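Local coordinates for protein histidinol-phosphatase (Bordetella pertussis, PDB 3FVV) that probably dephosphorylates histidinol phosphate to histidinol, a late step of histidine biosynthesis, as a magnesium-dependent hydrolase of the haloacid dehalogenase superfamily, at residues A[103-106]-A[110-113]; A[13-18]-A[127-132]; A[181-186]-A[192-197]; A[79-84]-A[118-123]. All blocks are in the same frame, centred on the assembly; numbering follows the deposited sequence.

Contact 1: A[103-106]-A[110-113]; sequences GHLA and LCAL
H104 and L105, on the last turn of helix 95-106, both meet the side chain of C111, just after the short turn that leads from this helix into strand 110-115. This is an alpha-to-beta step of the Rossmann-like core of the haloacid dehalogenase fold, in which strand 110-115 runs parallel to strand 5-9. H104 comes first and uses only its CB here, which rests on the sulfur of C111. Its CG stands beside the backbone N and opposite the carbonyl carbon (chi1 -74°), which carries the imidazole off in another direction. The ring's rotation is fixed from two ends: ND1 is hydrogen-bonded to D109, in the connecting turn, and NE2 probably to the hydroxyl of Y184 on strand 180-185, while Y182 meets the ring edge-to-face. One residue thus offers a methylene to its own neighbouring strand and two nitrogens to polar groups elsewhere. L105, next in sequence, lies nearest to C111 along the backbone, with CA atoms 6.7 Å apart. Its CB does not aim straight at the strand, yet the branch bends in, and CD2 packs 4.0 Å from C111 CB. The other methyl, CD1, lies against the carbonyl oxygen of G130, linking the helix end to the loop after helix 119-128. The contact is small, 113 Å² in all, and apolar across its width. C111 SG fills the angle between the two helix residues, 3.8 Å from H104 CB and 3.9 Å from L105 CD2.

Contact 2: A[13-18]-A[127-132]; sequences HTLLPL and RAFGVQ
L15 lies over the face of the F129 ring, and this pair forms the tight part of the contact. The methyl CD1 of L15 stands almost exactly above the ring centre, 4.1 Å from the centroid and 6° off the normal, which meets the geometry of a CH-pi contact. The same side chain also reaches the far end of the ring, where L15 CB is 3.8 Å from F129 CZ. Two parts of one leucine therefore touch the phenyl group. The leucine can do both because its CG sits opposite the carbonyl carbon (chi1 -71°), so that the branch extends over the ring while CB stays near CZ. V101 of helix 95-106 packs on both residues.

L16 makes the looser side: its CD2 comes up at the ring edge, near the plane, at 4.3 Å from F129 CE2, and the L16 side chain also packs on I89 and L93. Around the helix end the surface is more open: R127 and Q132 are exposed and G130 partly so, though V131 turns inward onto V101. G130, with phi 76°, ends helix 119-128 in a Schellman motif, its N bonded to R127 O at 3.0 Å, and Q132 NE2 adds a weak bond to G130 O at 3.2 Å. On the other partner, T14 OG1 is hydrogen-bonded to D10. The DxDxT sequence ending at T14 is consistent with the first signature motif of the haloacid dehalogenase superfamily, and the arrangement is that of a loop following this motif, seated on the C-terminal end of a core helix.

Contact 3: A[181-186]-A[192-197]; sequences SYFYSD and PLLEAV
Within the beta-alpha-beta unit formed by strand 180-185, helix 191-196 and strand 199-203, F183 of the first strand is met by L193 and L194 of the helix. The short axes run nearly antiparallel, at 155°, and approach to 8.1 Å, as expected when a helix returns the chain across a sheet. L193 covers one face of the F183 ring: its CD2 lies 3.6 Å from the centroid and 3° off the normal, a CH-pi contact centred on the ring. L194 comes from a different direction, with CA at the ring edge in its plane and CD2 set obliquely to the ring and 3.4 Å from F183 O. The ring is offered to the helix because CG of F183 lies opposite its own backbone N (chi1 179°). Farther along, V197 CG2 packs 3.9 Å from F183 CB, so L193, L194 and V197 each touch a different part of F183.

At the start of the strand V197 also lies against S181, with V197 CB 3.3 Å from S181 O. The hydroxyl of S181 is close to the same side chain, but its hydrogen bond is to the backbone N of T198. At the other end of the strand S185 OG is bonded to D190, and the side chain of S185 lies about 6 Å from a bound sulfate ion, which may mark the pocket for a phosphate group. An aromatic side chain of a strand, packed under the helix that follows it, with a possible phosphate site near the strand's C-terminal end, fits a parallel Rossmann-type core.

Contact 4: A[79-84]-A[118-123]; sequences AWHEEF and NSFVTA
The imidazole of H81 has the backbone oxygen of F120 over one face, toward the rim, and that of V121 at its edge, near the ring plane. H81 CE1 is 4.0 Å from F120 O. The separation of 2.9 Å between H81 CE1 and V121 O is unusually short, and its exact value is doubtful; NE2 is 3.3 Å from V121 O, at an angle too poor for a hydrogen bond. The F120 ring stands obliquely to the imidazole, centroids 5.5 Å apart and planes at 70°, with F120 CE2 4.1 Å from H81 CB. F84, one turn on, sets CE2 at 4.3 Å from V121 CG1, and W24 of helix 20-30 meets both H81 and F84.

Helix 119-128 opens here with N118 as N-cap: its OD1 accepts from V121 N at 3.2 Å, the N-H...O angle being 157°, which ties down the turn that H81 faces. The short axes cross at 48° and come no nearer than 10.8 Å, so side chains bridge the helices. Helix 74-89 belongs to the helical insert between strands 5-9 and 110-115, consistent with the cap of SerB-type phosphatases resting on the core.

In the fold
From the N terminus, segment 13-18 opens the widest loop, which contact 2 closes at 127-132. Inside it, segment 79-84 opens the loop that contact 4 closes at 118-123, and contact 1, between neighbouring elements 103-106 and 110-113, is nested within that. Contact 3 follows in series after all of them. Contact 4 joins the helical insert to the start of helix 119-128, and contact 2 joins the loop after strand 5-9 to the end of that helix. Contacts 1 and 3 each tie a helix to a strand of the same sheet. Contact 2 touches both of these, through V131 and T14. Contacts 3 and 4 lie on opposite sides of the chain's centre, about 26 Å between centres.

Contact 1: A[103-106]-A[110-113]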
# COMPACT_ATOMS: atom_id res chain seq x y z
N GLY A 103 10.75 -15.38 -2.72
CA GLY A 103 11.24 -16.33 -1.71
C GLY A 103 10.13 -16.85 -0.81
O GLY A 103 10.06 -18.04 -0.47
N HIS A 104 9.25 -15.95 -0.39
CA HIS A 104 8.16 -16.37 0.52
C HIS A 104 7.14 -17.17 -0.29
O HIS A 104 6.67 -18.21 0.18
CB HIS A 104 7.52 -15.20 1.18
CG HIS A 104 8.35 -14.58 2.26
ND1 HIS A 104 8.44 -15.12 3.52
CD2 HIS A 104 9.07 -13.43 2.28
CE1 HIS A 104 9.21 -14.34 4.27
NE2 HIS A 104 9.63 -13.33 3.53
N LEU A 105 6.85 -16.80 -1.53
CA LEU A 105 5.93 -17.60 -2.34
C LEU A 105 6.43 -19.03 -2.49
O LEU A 105 5.66 -19.99 -2.32
CB LEU A 105 5.63 -16.98 -3.73
CG LEU A 105 4.76 -15.71 -3.72
CD1 LEU A 105 4.85 -14.97 -5.05
CD2 LEU A 105 3.28 -16.02 -3.41
N ALA A 106 7.70 -19.13 -2.82
CA ALA A 106 8.34 -20.38 -3.09
C ALA A 106 8.38 -21.25 -1.82
O ALA A 106 8.33 -22.48 -1.92
CB ALA A 106 9.78 -20.18 -3.73
N LEU A 110 1.75 -18.06 2.97
CA LEU A 110 0.56 -17.30 2.58
C LEU A 110 0.98 -15.82 2.47
O LEU A 110 1.35 -15.24 3.45
CB LEU A 110 -0.56 -17.46 3.61
CG LEU A 110 -1.82 -16.61 3.36
CD1 LEU A 110 -2.37 -16.94 1.96
CD2 LEU A 110 -2.88 -16.77 4.52
N CYS A 111 0.90 -15.22 1.29
CA CYS A 111 1.44 -13.86 1.03
C CYS A 111 0.34 -12.85 0.67
O CYS A 111 -0.56 -13.15 -0.10
CB CYS A 111 2.44 -13.89 -0.12
SG CYS A 111 3.86 -14.93 0.24
N ALA A 112 0.46 -11.64 1.24
CA ALA A 112 -0.49 -10.55 1.06
C ALA A 112 0.29 -9.24 1.03
O ALA A 112 1.29 -9.03 1.79
CB ALA A 112 -1.51 -10.51 2.23
N LEU A 113 -0.21 -8.34 0.18
CA LEU A 113 0.20 -6.96 0.15
C LEU A 113 -0.76 -6.15 1.04
O LEU A 113 -2.00 -6.24 0.88
CB LEU A 113 0.21 -6.47 -1.31
CG LEU A 113 0.89 -5.16 -1.71
CD1 LEU A 113 2.40 -5.18 -1.57
CD2 LEU A 113 0.52 -4.80 -3.18

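Contact 2: A[13-18]-A[127-132]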
# COMPACT_ATOMS: atom_id res chain seq x y z
N HIS A 13 7.47 2.43 -0.92
CA HIS A 13 8.83 2.58 -0.36
C HIS A 13 9.35 1.31 0.26
O HIS A 13 10.45 1.28 0.75
CB HIS A 13 8.90 3.71 0.65
CG HIS A 13 8.55 5.03 0.05
ND1 HIS A 13 9.33 5.62 -0.92
CD2 HIS A 13 7.49 5.84 0.22
CE1 HIS A 13 8.77 6.76 -1.29
NE2 HIS A 13 7.66 6.92 -0.61
N THR A 14 8.57 0.24 0.23
CA THR A 14 9.02 -1.08 0.72
C THR A 14 9.28 -1.95 -0.49
O THR A 14 10.40 -2.34 -0.72
CB THR A 14 7.92 -1.73 1.62
OG1 THR A 14 7.82 -0.95 2.82
CG2 THR A 14 8.25 -3.20 1.98
N LEU A 15 8.25 -2.25 -1.27
CA LEU A 15 8.44 -3.05 -2.48
C LEU A 15 8.70 -2.17 -3.70
O LEU A 15 9.27 -2.65 -4.65
CB LEU A 15 7.28 -4.02 -2.70
CG LEU A 15 7.13 -5.22 -1.74
CD1 LEU A 15 6.01 -6.11 -2.24
CD2 LEU A 15 8.45 -6.02 -1.62
N LEU A 16 8.33 -0.87 -3.66
CA LEU A 16 8.56 0.03 -4.77
C LEU A 16 9.35 1.25 -4.26
O LEU A 16 9.12 1.70 -3.13
CB LEU A 16 7.24 0.51 -5.40
CG LEU A 16 6.28 -0.52 -5.97
CD1 LEU A 16 4.98 0.21 -6.31
CD2 LEU A 16 6.90 -1.16 -7.14
N PRO A 17 10.29 1.76 -5.06
CA PRO A 17 11.10 2.89 -4.63
C PRO A 17 10.34 4.19 -4.85
O PRO A 17 10.92 5.16 -5.17
CB PRO A 17 12.32 2.81 -5.56
CG PRO A 17 11.83 2.15 -6.79
CD PRO A 17 10.75 1.21 -6.35
N LEU A 18 9.04 4.19 -4.63
CA LEU A 18 8.26 5.39 -4.80
C LEU A 18 6.97 5.22 -3.98
O LEU A 18 6.68 4.14 -3.42
CB LEU A 18 8.00 5.61 -6.30
CG LEU A 18 7.45 4.43 -7.14
CD1 LEU A 18 5.96 4.27 -6.92
CD2 LEU A 18 7.79 4.51 -8.65
N ARG A 127 -0.84 -8.17 -8.22
CA ARG A 127 -0.71 -9.12 -9.31
C ARG A 127 0.68 -9.09 -9.98
O ARG A 127 1.23 -10.16 -10.34
CB ARG A 127 -1.79 -8.84 -10.35
CG ARG A 127 -1.73 -9.67 -11.61
CD ARG A 127 -2.85 -9.20 -12.50
NE ARG A 127 -2.71 -9.59 -13.89
CZ ARG A 127 -3.41 -10.56 -14.50
NH1 ARG A 127 -4.31 -11.31 -13.83
NH2 ARG A 127 -3.21 -10.76 -15.79
N ALA A 128 1.27 -7.92 -10.16
CA ALA A 128 2.62 -7.86 -10.77
C ALA A 128 3.67 -8.60 -9.94
O ALA A 128 4.66 -9.07 -10.49
CB ALA A 128 3.06 -6.41 -11.04
N PHE A 129 3.43 -8.74 -8.64
CA PHE A 129 4.35 -9.47 -7.78
C PHE A 129 4.00 -10.94 -7.62
O PHE A 129 4.71 -11.64 -6.93
CB PHE A 129 4.39 -8.79 -6.42
CG PHE A 129 5.31 -7.61 -6.35
CD1 PHE A 129 6.66 -7.80 -6.24
CD2 PHE A 129 4.82 -6.31 -6.41
CE1 PHE A 129 7.51 -6.70 -6.17
CE2 PHE A 129 5.64 -5.22 -6.36
CZ PHE A 129 7.00 -5.40 -6.21
N GLY A 130 2.90 -11.39 -8.22
CA GLY A 130 2.41 -12.76 -8.01
C GLY A 130 1.70 -12.97 -6.69
O GLY A 130 1.58 -14.09 -6.22
N VAL A 131 1.29 -11.89 -6.04
CA VAL A 131 0.71 -11.96 -4.73
C VAL A 131 -0.80 -11.98 -4.97
O VAL A 131 -1.32 -11.13 -5.71
CB VAL A 131 1.13 -10.75 -3.89
CG1 VAL A 131 0.23 -10.65 -2.64
CG2 VAL A 131 2.64 -10.88 -3.50
N GLN A 132 -1.49 -12.92 -4.33
CA GLN A 132 -2.89 -13.22 -4.65
C GLN A 132 -3.81 -12.52 -3.69
O GLN A 132 -5.00 -12.50 -3.94
CB GLN A 132 -3.18 -14.73 -4.59
CG GLN A 132 -2.28 -15.59 -5.47
CD GLN A 132 -2.37 -15.18 -6.95
OE1 GLN A 132 -3.46 -15.07 -7.48
NE2 GLN A 132 -1.22 -14.89 -7.58

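Contact 3: A[181-186]-A[192-197]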
# COMPACT_ATOMS: atom_id res chain seq x y z
N SER A 181 5.03 -15.24 11.37
CA SER A 181 4.42 -14.21 10.49
C SER A 181 5.42 -13.13 10.31
O SER A 181 5.95 -12.62 11.31
CB SER A 181 3.20 -13.59 11.13
OG SER A 181 3.45 -13.43 12.53
N TYR A 182 5.70 -12.79 9.04
CA TYR A 182 6.62 -11.73 8.65
C TYR A 182 5.79 -10.49 8.20
O TYR A 182 4.71 -10.65 7.67
CB TYR A 182 7.45 -12.17 7.43
CG TYR A 182 8.38 -13.34 7.65
CD1 TYR A 182 9.73 -13.14 7.88
CD2 TYR A 182 7.92 -14.65 7.60
CE1 TYR A 182 10.60 -14.20 8.07
CE2 TYR A 182 8.80 -15.71 7.83
CZ TYR A 182 10.13 -15.45 8.07
OH TYR A 182 11.05 -16.46 8.25
N PHE A 183 6.30 -9.29 8.46
CA PHE A 183 5.77 -8.06 7.87
C PHE A 183 6.97 -7.18 7.57
O PHE A 183 7.84 -7.00 8.43
CB PHE A 183 4.77 -7.34 8.79
CG PHE A 183 4.22 -6.05 8.22
CD1 PHE A 183 3.75 -5.98 6.90
CD2 PHE A 183 4.17 -4.91 9.01
CE1 PHE A 183 3.27 -4.81 6.38
CE2 PHE A 183 3.65 -3.74 8.51
CZ PHE A 183 3.22 -3.66 7.19
N TYR A 184 7.09 -6.76 6.31
CA TYR A 184 8.08 -5.85 5.86
C TYR A 184 7.50 -4.43 5.71
O TYR A 184 6.49 -4.25 5.05
CB TYR A 184 8.60 -6.29 4.48
CG TYR A 184 9.27 -7.65 4.41
CD1 TYR A 184 10.64 -7.76 4.27
CD2 TYR A 184 8.52 -8.82 4.42
CE1 TYR A 184 11.24 -8.99 4.18
CE2 TYR A 184 9.12 -10.06 4.37
CZ TYR A 184 10.48 -10.13 4.22
OH TYR A 184 11.07 -11.37 4.13
N SER A 185 8.11 -3.41 6.33
CA SER A 185 7.67 -2.05 6.12
C SER A 185 8.78 -1.06 6.38
O SER A 185 9.75 -1.36 7.02
CB SER A 185 6.40 -1.69 6.94
OG SER A 185 5.84 -0.44 6.47
N ASP A 186 8.57 0.17 5.92
CA ASP A 186 9.60 1.23 5.94
C ASP A 186 9.32 2.31 6.95
O ASP A 186 10.22 3.10 7.22
CB ASP A 186 9.65 1.95 4.61
CG ASP A 186 8.36 2.70 4.32
OD1 ASP A 186 7.33 2.06 4.45
OD2 ASP A 186 8.36 3.91 4.05
N PRO A 192 2.31 -0.56 14.37
CA PRO A 192 1.26 -1.45 14.85
C PRO A 192 1.28 -2.85 14.29
O PRO A 192 1.33 -3.82 15.08
CB PRO A 192 -0.03 -0.71 14.49
CG PRO A 192 0.34 0.72 14.65
CD PRO A 192 1.79 0.81 14.16
N LEU A 193 1.34 -2.99 12.95
CA LEU A 193 1.41 -4.33 12.38
C LEU A 193 2.81 -4.99 12.61
O LEU A 193 2.92 -6.21 12.76
CB LEU A 193 1.04 -4.33 10.89
CG LEU A 193 0.94 -5.71 10.25
CD1 LEU A 193 0.08 -6.63 11.09
CD2 LEU A 193 0.39 -5.58 8.86
N LEU A 194 3.86 -4.19 12.62
CA LEU A 194 5.17 -4.72 12.85
C LEU A 194 5.21 -5.38 14.24
O LEU A 194 5.80 -6.45 14.41
CB LEU A 194 6.25 -3.66 12.68
CG LEU A 194 6.66 -3.20 11.29
CD1 LEU A 194 7.53 -1.98 11.39
CD2 LEU A 194 7.40 -4.33 10.52
N GLU A 195 4.52 -4.78 15.20
CA GLU A 195 4.44 -5.31 16.58
C GLU A 195 3.59 -6.55 16.72
O GLU A 195 3.76 -7.32 17.64
CB GLU A 195 3.95 -4.20 17.52
CG GLU A 195 5.07 -3.26 17.92
CD GLU A 195 4.62 -2.16 18.86
OE1 GLU A 195 3.38 -2.00 19.06
OE2 GLU A 195 5.50 -1.43 19.39
N ALA A 196 2.69 -6.77 15.78
CA ALA A 196 1.70 -7.85 15.85
C ALA A 196 2.25 -9.20 15.36
O ALA A 196 1.77 -10.24 15.80
CB ALA A 196 0.45 -7.46 15.07
N VAL A 197 3.22 -9.19 14.45
CA VAL A 197 3.66 -10.42 13.81
C VAL A 197 4.83 -10.98 14.60
O VAL A 197 5.37 -10.30 15.44
CB VAL A 197 4.11 -10.15 12.35
CG1 VAL A 197 2.92 -9.83 11.49
CG2 VAL A 197 5.15 -9.04 12.30

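Contact 4: A[79-84]-A[118-123]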
# COMPACT_ATOMS: atom_id res chain seq x y z
N ALA A 79 -8.11 2.08 -18.30
CA ALA A 79 -7.25 2.35 -19.44
C ALA A 79 -6.09 3.24 -18.93
O ALA A 79 -4.94 2.92 -19.12
CB ALA A 79 -8.06 3.02 -20.62
N TRP A 80 -6.41 4.29 -18.16
CA TRP A 80 -5.34 5.16 -17.65
C TRP A 80 -4.40 4.50 -16.64
O TRP A 80 -3.20 4.75 -16.62
CB TRP A 80 -5.90 6.47 -17.08
CG TRP A 80 -6.78 7.21 -18.03
CD1 TRP A 80 -6.78 7.10 -19.36
CD2 TRP A 80 -7.80 8.15 -17.70
NE1 TRP A 80 -7.74 7.89 -19.90
CE2 TRP A 80 -8.37 8.58 -18.90
CE3 TRP A 80 -8.27 8.69 -16.49
CZ2 TRP A 80 -9.44 9.51 -18.95
CZ3 TRP A 80 -9.31 9.62 -16.54
CH2 TRP A 80 -9.89 10.01 -17.76
N HIS A 81 -4.95 3.64 -15.81
CA HIS A 81 -4.10 2.90 -14.89
C HIS A 81 -3.13 1.96 -15.62
O HIS A 81 -2.04 1.81 -15.21
CB HIS A 81 -4.94 2.20 -13.84
CG HIS A 81 -4.12 1.57 -12.77
ND1 HIS A 81 -3.82 2.21 -11.58
CD2 HIS A 81 -3.49 0.40 -12.72
CE1 HIS A 81 -3.06 1.43 -10.84
NE2 HIS A 81 -2.84 0.32 -11.51
N GLU A 82 -3.55 1.33 -16.70
CA GLU A 82 -2.60 0.53 -17.47
C GLU A 82 -1.44 1.35 -17.98
O GLU A 82 -0.33 0.95 -17.94
CB GLU A 82 -3.26 -0.19 -18.67
CG GLU A 82 -4.32 -1.19 -18.30
CD GLU A 82 -5.20 -1.61 -19.48
OE1 GLU A 82 -4.85 -1.30 -20.63
OE2 GLU A 82 -6.28 -2.21 -19.26
N GLU A 83 -1.70 2.55 -18.43
CA GLU A 83 -0.62 3.40 -18.87
C GLU A 83 0.31 3.74 -17.70
O GLU A 83 1.50 3.81 -17.86
CB GLU A 83 -1.25 4.68 -19.49
CG GLU A 83 -0.24 5.75 -19.89
CD GLU A 83 -0.97 7.07 -20.28
OE1 GLU A 83 -2.15 6.99 -20.74
OE2 GLU A 83 -0.40 8.18 -20.04
N PHE A 84 -0.27 4.02 -16.53
CA PHE A 84 0.44 4.25 -15.29
C PHE A 84 1.31 3.05 -14.92
O PHE A 84 2.45 3.22 -14.48
CB PHE A 84 -0.59 4.53 -14.18
CG PHE A 84 -0.01 4.68 -12.78
CD1 PHE A 84 0.84 5.74 -12.47
CD2 PHE A 84 -0.39 3.84 -11.79
CE1 PHE A 84 1.34 5.93 -11.22
CE2 PHE A 84 0.11 3.99 -10.45
CZ PHE A 84 0.97 5.05 -10.17
N ASN A 118 -5.07 2.92 -2.18
CA ASN A 118 -6.35 2.27 -2.46
C ASN A 118 -6.28 1.09 -3.43
O ASN A 118 -5.41 1.06 -4.36
CB ASN A 118 -7.41 3.32 -2.87
CG ASN A 118 -7.27 3.80 -4.30
OD1 ASN A 118 -7.68 3.09 -5.21
ND2 ASN A 118 -6.82 5.05 -4.50
N SER A 119 -7.17 0.11 -3.19
CA SER A 119 -7.20 -1.12 -3.94
C SER A 119 -7.42 -0.98 -5.48
O SER A 119 -6.93 -1.80 -6.23
CB SER A 119 -8.19 -2.14 -3.34
OG SER A 119 -9.50 -1.61 -3.38
N PHE A 120 -8.06 0.08 -5.96
CA PHE A 120 -8.09 0.31 -7.38
C PHE A 120 -6.66 0.53 -7.93
O PHE A 120 -6.28 -0.01 -8.96
CB PHE A 120 -8.98 1.51 -7.80
CG PHE A 120 -8.90 1.77 -9.27
CD1 PHE A 120 -9.58 0.97 -10.16
CD2 PHE A 120 -8.03 2.72 -9.77
CE1 PHE A 120 -9.46 1.17 -11.55
CE2 PHE A 120 -7.90 2.89 -11.15
CZ PHE A 120 -8.62 2.11 -12.01
N VAL A 121 -5.91 1.35 -7.25
CA VAL A 121 -4.53 1.66 -7.63
C VAL A 121 -3.60 0.48 -7.41
O VAL A 121 -2.72 0.28 -8.20
CB VAL A 121 -4.01 2.96 -6.90
CG1 VAL A 121 -2.50 3.17 -7.12
CG2 VAL A 121 -4.83 4.17 -7.36
N THR A 122 -3.81 -0.33 -6.39
CA THR A 122 -2.82 -1.35 -6.03
C THR A 122 -3.12 -2.78 -6.45
O THR A 122 -2.24 -3.59 -6.41
CB THR A 122 -2.53 -1.33 -4.52
OG1 THR A 122 -3.77 -1.33 -3.78
CG2 THR A 122 -1.72 -0.05 -4.14
N ALA A 123 -4.35 -3.09 -6.79
CA ALA A 123 -4.69 -4.46 -7.25
C ALA A 123 -3.76 -4.99 -8.35
O ALA A 123 -3.21 -6.08 -8.21
CB ALA A 123 -6.18 -4.59 -7.62